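PDB 4H79: CRISPR-associated protein, Cse2 family from Thermobifida fusca, which probably binds nucleic acid as the small CasB (Cse2) subunit of the type I-E CRISPR Cascade complex. Local coordinates for residues A[132-140]-A[187-195]. Sequence-based numbering, arbitrary orientation.
Sequences RKRFVQVGH and RTAWGRGFH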
ATOM      1  N   ARG A 132      11.700  14.666   1.354  1.00 25.00           N
ATOM      2  CA  ARG A 132      12.623  13.540   1.285  1.00 30.30           C
ATOM      3  C   ARG A 132      12.920  13.082   2.715  1.00 31.40           C
ATOM      4  O   ARG A 132      12.991  11.863   2.984  1.00 31.49           O
ATOM      5  CB  ARG A 132      13.920  13.898   0.555  1.00 30.19           C
ATOM      6  CG  ARG A 132      14.842  12.636   0.325  1.00 31.77           C
ATOM      7  CD  ARG A 132      16.016  12.489   1.351  1.00 28.99           C
ATOM      8  NE  ARG A 132      16.979  13.590   1.123  1.00 38.30           N
ATOM      9  CZ  ARG A 132      17.957  13.523   0.215  1.00 44.89           C
ATOM     10  NH1 ARG A 132      18.149  12.396  -0.514  1.00 46.96           N
ATOM     11  NH2 ARG A 132      18.728  14.581   0.021  1.00 39.90           N
ATOM     12  N   LYS A 133      13.062  14.043   3.637  1.00 30.49           N
ATOM     13  CA  LYS A 133      13.310  13.716   5.050  1.00 36.18           C
ATOM     14  C   LYS A 133      12.157  12.870   5.600  1.00 32.56           C
ATOM     15  O   LYS A 133      12.398  11.841   6.278  1.00 32.70           O
ATOM     16  CB  LYS A 133      13.472  14.982   5.895  1.00 47.19           C
ATOM     17  CG  LYS A 133      13.682  14.737   7.380  1.00 62.58           C
ATOM     18  CD  LYS A 133      14.016  16.034   8.126  1.00 79.97           C
ATOM     19  CE  LYS A 133      14.234  15.806   9.619  1.00 83.89           C
ATOM     20  NZ  LYS A 133      15.671  15.604   9.975  1.00 59.66           N
ATOM     21  N   ARG A 134      10.919  13.299   5.319  1.00 31.03           N
ATOM     22  CA  ARG A 134       9.714  12.556   5.766  1.00 39.12           C
ATOM     23  C   ARG A 134       9.640  11.163   5.148  1.00 32.84           C
ATOM     24  O   ARG A 134       9.244  10.210   5.817  1.00 35.68           O
ATOM     25  CB  ARG A 134       8.411  13.339   5.495  1.00 45.73           C
ATOM     26  CG  ARG A 134       8.294  14.516   6.464  1.00 70.04           C
ATOM     27  CD  ARG A 134       7.258  15.557   6.051  1.00 84.28           C
ATOM     28  NE  ARG A 134       5.923  15.192   6.508  1.00 93.17           N
ATOM     29  CZ  ARG A 134       4.992  14.597   5.763  1.00 60.70           C
ATOM     30  NH1 ARG A 134       5.234  14.290   4.488  1.00 74.73           N
ATOM     31  NH2 ARG A 134       3.808  14.319   6.308  1.00 65.58           N
ATOM     32  N   PHE A 135      10.004  11.057   3.867  1.00 29.35           N
ATOM     33  CA  PHE A 135       9.987   9.771   3.179  1.00 28.80           C
ATOM     34  C   PHE A 135      10.979   8.795   3.835  1.00 30.73           C
ATOM     35  O   PHE A 135      10.664   7.612   4.086  1.00 27.88           O
ATOM     36  CB  PHE A 135      10.303   9.948   1.701  1.00 26.75           C
ATOM     37  CG  PHE A 135      10.254   8.663   0.922  1.00 32.33           C
ATOM     38  CD1 PHE A 135       9.215   7.744   1.107  1.00 42.23           C
ATOM     39  CD2 PHE A 135      11.270   8.352   0.042  1.00 37.87           C
ATOM     40  CE1 PHE A 135       9.177   6.545   0.390  1.00 34.52           C
ATOM     41  CE2 PHE A 135      11.225   7.186  -0.686  1.00 31.55           C
ATOM     42  CZ  PHE A 135      10.181   6.295  -0.518  1.00 28.80           C
ATOM     43  N   VAL A 136      12.169   9.309   4.132  1.00 31.03           N
ATOM     44  CA  VAL A 136      13.206   8.523   4.796  1.00 34.25           C
ATOM     45  C   VAL A 136      12.692   8.015   6.141  1.00 31.67           C
ATOM     46  O   VAL A 136      12.919   6.843   6.503  1.00 39.81           O
ATOM     47  CB  VAL A 136      14.564   9.295   4.909  1.00 33.35           C
ATOM     48  CG1 VAL A 136      15.516   8.619   5.922  1.00 36.36           C
ATOM     49  CG2 VAL A 136      15.233   9.409   3.508  1.00 30.17           C
ATOM     50  N   GLN A 137      11.940   8.864   6.830  1.00 33.09           N
ATOM     51  CA  GLN A 137      11.437   8.528   8.162  1.00 37.15           C
ATOM     52  C   GLN A 137      10.370   7.425   8.130  1.00 37.82           C
ATOM     53  O   GLN A 137      10.216   6.676   9.127  1.00 36.70           O
ATOM     54  CB  GLN A 137      10.964   9.779   8.919  1.00 40.22           C
ATOM     55  CG  GLN A 137      12.137  10.539   9.598  1.00 52.17           C
ATOM     56  CD  GLN A 137      13.152   9.615  10.359  1.00 60.85           C
ATOM     57  OE1 GLN A 137      12.909   9.195  11.506  1.00 67.69           O
ATOM     58  NE2 GLN A 137      14.309   9.318   9.720  1.00 53.54           N
ATOM     59  N   VAL A 138       9.668   7.281   7.001  1.00 32.01           N
ATOM     60  CA  VAL A 138       8.655   6.241   6.871  1.00 30.09           C
ATOM     61  C   VAL A 138       9.265   4.847   7.189  1.00 34.07           C
ATOM     62  O   VAL A 138       8.679   4.052   7.954  1.00 35.11           O
ATOM     63  CB  VAL A 138       8.014   6.189   5.477  1.00 26.17           C
ATOM     64  CG1 VAL A 138       6.997   5.008   5.412  1.00 28.92           C
ATOM     65  CG2 VAL A 138       7.308   7.530   5.052  1.00 27.68           C
ATOM     66  N   GLY A 139      10.448   4.564   6.636  1.00 32.91           N
ATOM     67  CA  GLY A 139      11.043   3.241   6.759  1.00 40.28           C
ATOM     68  C   GLY A 139      11.614   2.964   8.111  1.00 35.71           C
ATOM     69  O   GLY A 139      11.959   1.844   8.386  1.00 40.32           O
ATOM     70  N   HIS A 140      11.709   3.999   8.946  1.00 32.78           N
ATOM     71  CA  HIS A 140      12.232   3.837  10.299  1.00 36.71           C
ATOM     72  C   HIS A 140      11.154   3.732  11.391  1.00 39.09           C
ATOM     73  O   HIS A 140      11.483   3.689  12.585  1.00 35.55           O
ATOM     74  CB  HIS A 140      13.278   4.927  10.597  1.00 43.91           C
ATOM     75  CG  HIS A 140      14.617   4.693   9.899  1.00 42.26           C
ATOM     76  ND1 HIS A 140      15.074   5.495   8.916  1.00 51.89           N
ATOM     77  CD2 HIS A 140      15.583   3.688  10.064  1.00 40.34           C
ATOM     78  CE1 HIS A 140      16.266   5.041   8.477  1.00 47.15           C
ATOM     79  NE2 HIS A 140      16.587   3.947   9.190  1.00 43.23           N
ATOM     80  N   ARG A 187      13.587  -0.528   2.817  1.00 26.29           N
ATOM     81  CA  ARG A 187      14.188   0.840   2.750  1.00 31.42           C
ATOM     82  C   ARG A 187      15.135   0.973   1.548  1.00 31.91           C
ATOM     83  O   ARG A 187      15.121   2.021   0.816  1.00 28.02           O
ATOM     84  CB  ARG A 187      14.965   1.141   4.038  1.00 27.86           C
ATOM     85  CG  ARG A 187      14.061   1.474   5.228  1.00 31.94           C
ATOM     86  CD  ARG A 187      14.891   2.107   6.364  1.00 35.00           C
ATOM     87  NE  ARG A 187      15.990   1.222   6.898  1.00 38.94           N
ATOM     88  CZ  ARG A 187      15.798   0.302   7.825  1.00 39.60           C
ATOM     89  NH1 ARG A 187      14.570   0.127   8.337  1.00 35.09           N
ATOM     90  NH2 ARG A 187      16.804  -0.437   8.248  1.00 37.96           N
ATOM     91  N   THR A 188      15.951  -0.060   1.325  1.00 28.54           N
ATOM     92  CA  THR A 188      16.892  -0.043   0.187  1.00 29.83           C
ATOM     93  C   THR A 188      16.122   0.011  -1.142  1.00 26.85           C
ATOM     94  O   THR A 188      16.450   0.799  -2.039  1.00 29.40           O
ATOM     95  CB  THR A 188      17.830  -1.262   0.222  1.00 29.19           C
ATOM     96  OG1 THR A 188      18.586  -1.227   1.441  1.00 29.21           O
ATOM     97  CG2 THR A 188      18.821  -1.242  -0.978  1.00 27.64           C
ATOM     98  N   ALA A 189      15.071  -0.790  -1.274  1.00 24.91           N
ATOM     99  CA  ALA A 189      14.257  -0.756  -2.533  1.00 25.41           C
ATOM    100  C   ALA A 189      13.605   0.635  -2.755  1.00 30.64           C
ATOM    101  O   ALA A 189      13.545   1.180  -3.897  1.00 30.16           O
ATOM    102  CB  ALA A 189      13.197  -1.895  -2.540  1.00 27.40           C
ATOM    103  N   TRP A 190      13.112   1.227  -1.661  1.00 26.48           N
ATOM    104  CA  TRP A 190      12.488   2.566  -1.765  1.00 29.13           C
ATOM    105  C   TRP A 190      13.524   3.618  -2.125  1.00 28.13           C
ATOM    106  O   TRP A 190      13.254   4.498  -2.957  1.00 24.99           O
ATOM    107  CB  TRP A 190      11.812   2.959  -0.465  1.00 24.45           C
ATOM    108  CG  TRP A 190      10.566   2.170  -0.123  1.00 25.12           C
ATOM    109  CD1 TRP A 190       9.891   1.259  -0.924  1.00 25.82           C
ATOM    110  CD2 TRP A 190       9.808   2.212   1.135  1.00 31.79           C
ATOM    111  NE1 TRP A 190       8.780   0.756  -0.284  1.00 26.94           N
ATOM    112  CE2 TRP A 190       8.670   1.284   0.961  1.00 31.60           C
ATOM    113  CE3 TRP A 190       9.948   2.903   2.336  1.00 29.68           C
ATOM    114  CZ2 TRP A 190       7.741   1.051   1.965  1.00 29.96           C
ATOM    115  CZ3 TRP A 190       9.022   2.657   3.345  1.00 29.97           C
ATOM    116  CH2 TRP A 190       7.930   1.749   3.155  1.00 27.45           C
ATOM    117  N   GLY A 191      14.701   3.562  -1.467  1.00 28.81           N
ATOM    118  CA  GLY A 191      15.838   4.451  -1.749  1.00 28.46           C
ATOM    119  C   GLY A 191      16.235   4.397  -3.205  1.00 31.74           C
ATOM    120  O   GLY A 191      16.349   5.448  -3.854  1.00 29.61           O
ATOM    121  N   ARG A 192      16.435   3.182  -3.718  1.00 31.60           N
ATOM    122  CA  ARG A 192      16.806   2.953  -5.117  1.00 36.32           C
ATOM    123  C   ARG A 192      15.731   3.505  -6.064  1.00 33.60           C
ATOM    124  O   ARG A 192      16.065   4.200  -7.040  1.00 31.68           O
ATOM    125  CB  ARG A 192      17.044   1.455  -5.369  1.00 40.85           C
ATOM    126  CG  ARG A 192      18.084   1.119  -6.427  1.00 53.10           C
ATOM    127  CD  ARG A 192      18.473  -0.368  -6.435  1.00 60.04           C
ATOM    128  NE  ARG A 192      17.284  -1.231  -6.371  1.00 96.36           N
ATOM    129  CZ  ARG A 192      16.979  -2.089  -5.379  1.00 88.76           C
ATOM    130  NH1 ARG A 192      15.837  -2.773  -5.458  1.00 65.19           N
ATOM    131  NH2 ARG A 192      17.797  -2.271  -4.318  1.00 90.39           N
ATOM    132  N   GLY A 193      14.458   3.241  -5.788  1.00 29.71           N
ATOM    133  CA  GLY A 193      13.409   3.708  -6.678  1.00 29.68           C
ATOM    134  C   GLY A 193      13.301   5.208  -6.683  1.00 29.46           C
ATOM    135  O   GLY A 193      13.033   5.826  -7.705  1.00 28.37           O
ATOM    136  N   PHE A 194      13.531   5.825  -5.535  1.00 23.57           N
ATOM    137  CA  PHE A 194      13.496   7.305  -5.466  1.00 29.42           C
ATOM    138  C   PHE A 194      14.563   7.979  -6.400  1.00 33.53           C
ATOM    139  O   PHE A 194      14.315   9.001  -7.071  1.00 27.89           O
ATOM    140  CB  PHE A 194      13.735   7.696  -4.019  1.00 30.78           C
ATOM    141  CG  PHE A 194      13.667   9.191  -3.770  1.00 31.39           C
ATOM    142  CD1 PHE A 194      14.846  10.004  -3.802  1.00 34.90           C
ATOM    143  CD2 PHE A 194      12.447   9.785  -3.498  1.00 30.55           C
ATOM    144  CE1 PHE A 194      14.769  11.396  -3.559  1.00 31.45           C
ATOM    145  CE2 PHE A 194      12.366  11.145  -3.230  1.00 32.87           C
ATOM    146  CZ  PHE A 194      13.521  11.964  -3.272  1.00 31.16           C
ATOM    147  N   HIS A 195      15.737   7.367  -6.488  1.00 37.16           N
ATOM    148  CA  HIS A 195      16.856   7.922  -7.332  1.00 37.14           C
ATOM    149  C   HIS A 195      16.930   7.343  -8.737  1.00 42.70           C
ATOM    150  O   HIS A 195      17.747   7.795  -9.516  1.00 52.45           O
ATOM    151  CB  HIS A 195      18.208   7.799  -6.586  1.00 31.40           C
ATOM    152  CG  HIS A 195      18.257   8.611  -5.313  1.00 33.10           C
ATOM    153  ND1 HIS A 195      18.446   9.959  -5.310  1.00 36.35           N
ATOM    154  CD2 HIS A 195      18.129   8.227  -3.979  1.00 30.94           C
ATOM    155  CE1 HIS A 195      18.413  10.412  -4.032  1.00 34.36           C
ATOM    156  NE2 HIS A 195      18.223   9.338  -3.214  1.00 40.97           N
TER
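Phe135 reaches between Trp190 and Phe194 in an antiparallel helix-helix contact that joins helix 129-138 to the C-terminal helix 180-195 of this all-helical Cse2 fold. The short segments run at 155° with axes 10.7 Å apart, a separation bridged by large aromatic side chains. With CG anti to the backbone N (chi1 -178°), Phe135 extends toward the opposite helix and sets CZ 3.7 Å from Trp190 CB. Its ring lies nearly parallel to the five-membered ring of Trp190 but slid aside, with little overlap; against Phe194 it is oblique, CD2 meeting Phe194 CD2 at 4.0 Å. Leu114 and Val118 of helix 114-119 also touch this cluster. At the far rim of the indole, Val138 CG1 abuts Trp190 CZ3 at 3.7 Å, while the CA of Gly139 approaches the same carbon. Trp190 NE1 is hydrogen-bonded to Gln173 OE1. Toward the other end, Arg132 lays its aliphatic CG 3.9 Å from Phe194 CZ; the chain then bends, and its guanidinium forms a salt bridge with Glu129.

At Gly139 the backbones of the two segments come closest, its CA lying 5.6 Å from Arg187 CA. A bend at chi3 (-60°) turns the Arg187 guanidinium so that NH1 donates to Gly139 O at 3.1 Å, the oxygen lying near the guanidinium plane but the donor well above the carbonyl plane. Arg187 CD sits over one face of the His140 ring as a CH-pi contact, and the guanidinium runs nearly parallel to that ring. A leucine in place of Arg187 would probably leave the Gly139 carbonyl without this donor and His140 without its flat polar neighbour. The contact thus pairs a buried aromatic core with a polar grip where Arg187 meets the buried Gly139 and the more exposed His140, a single hydrogen bond adding direction to mainly apolar adhesion.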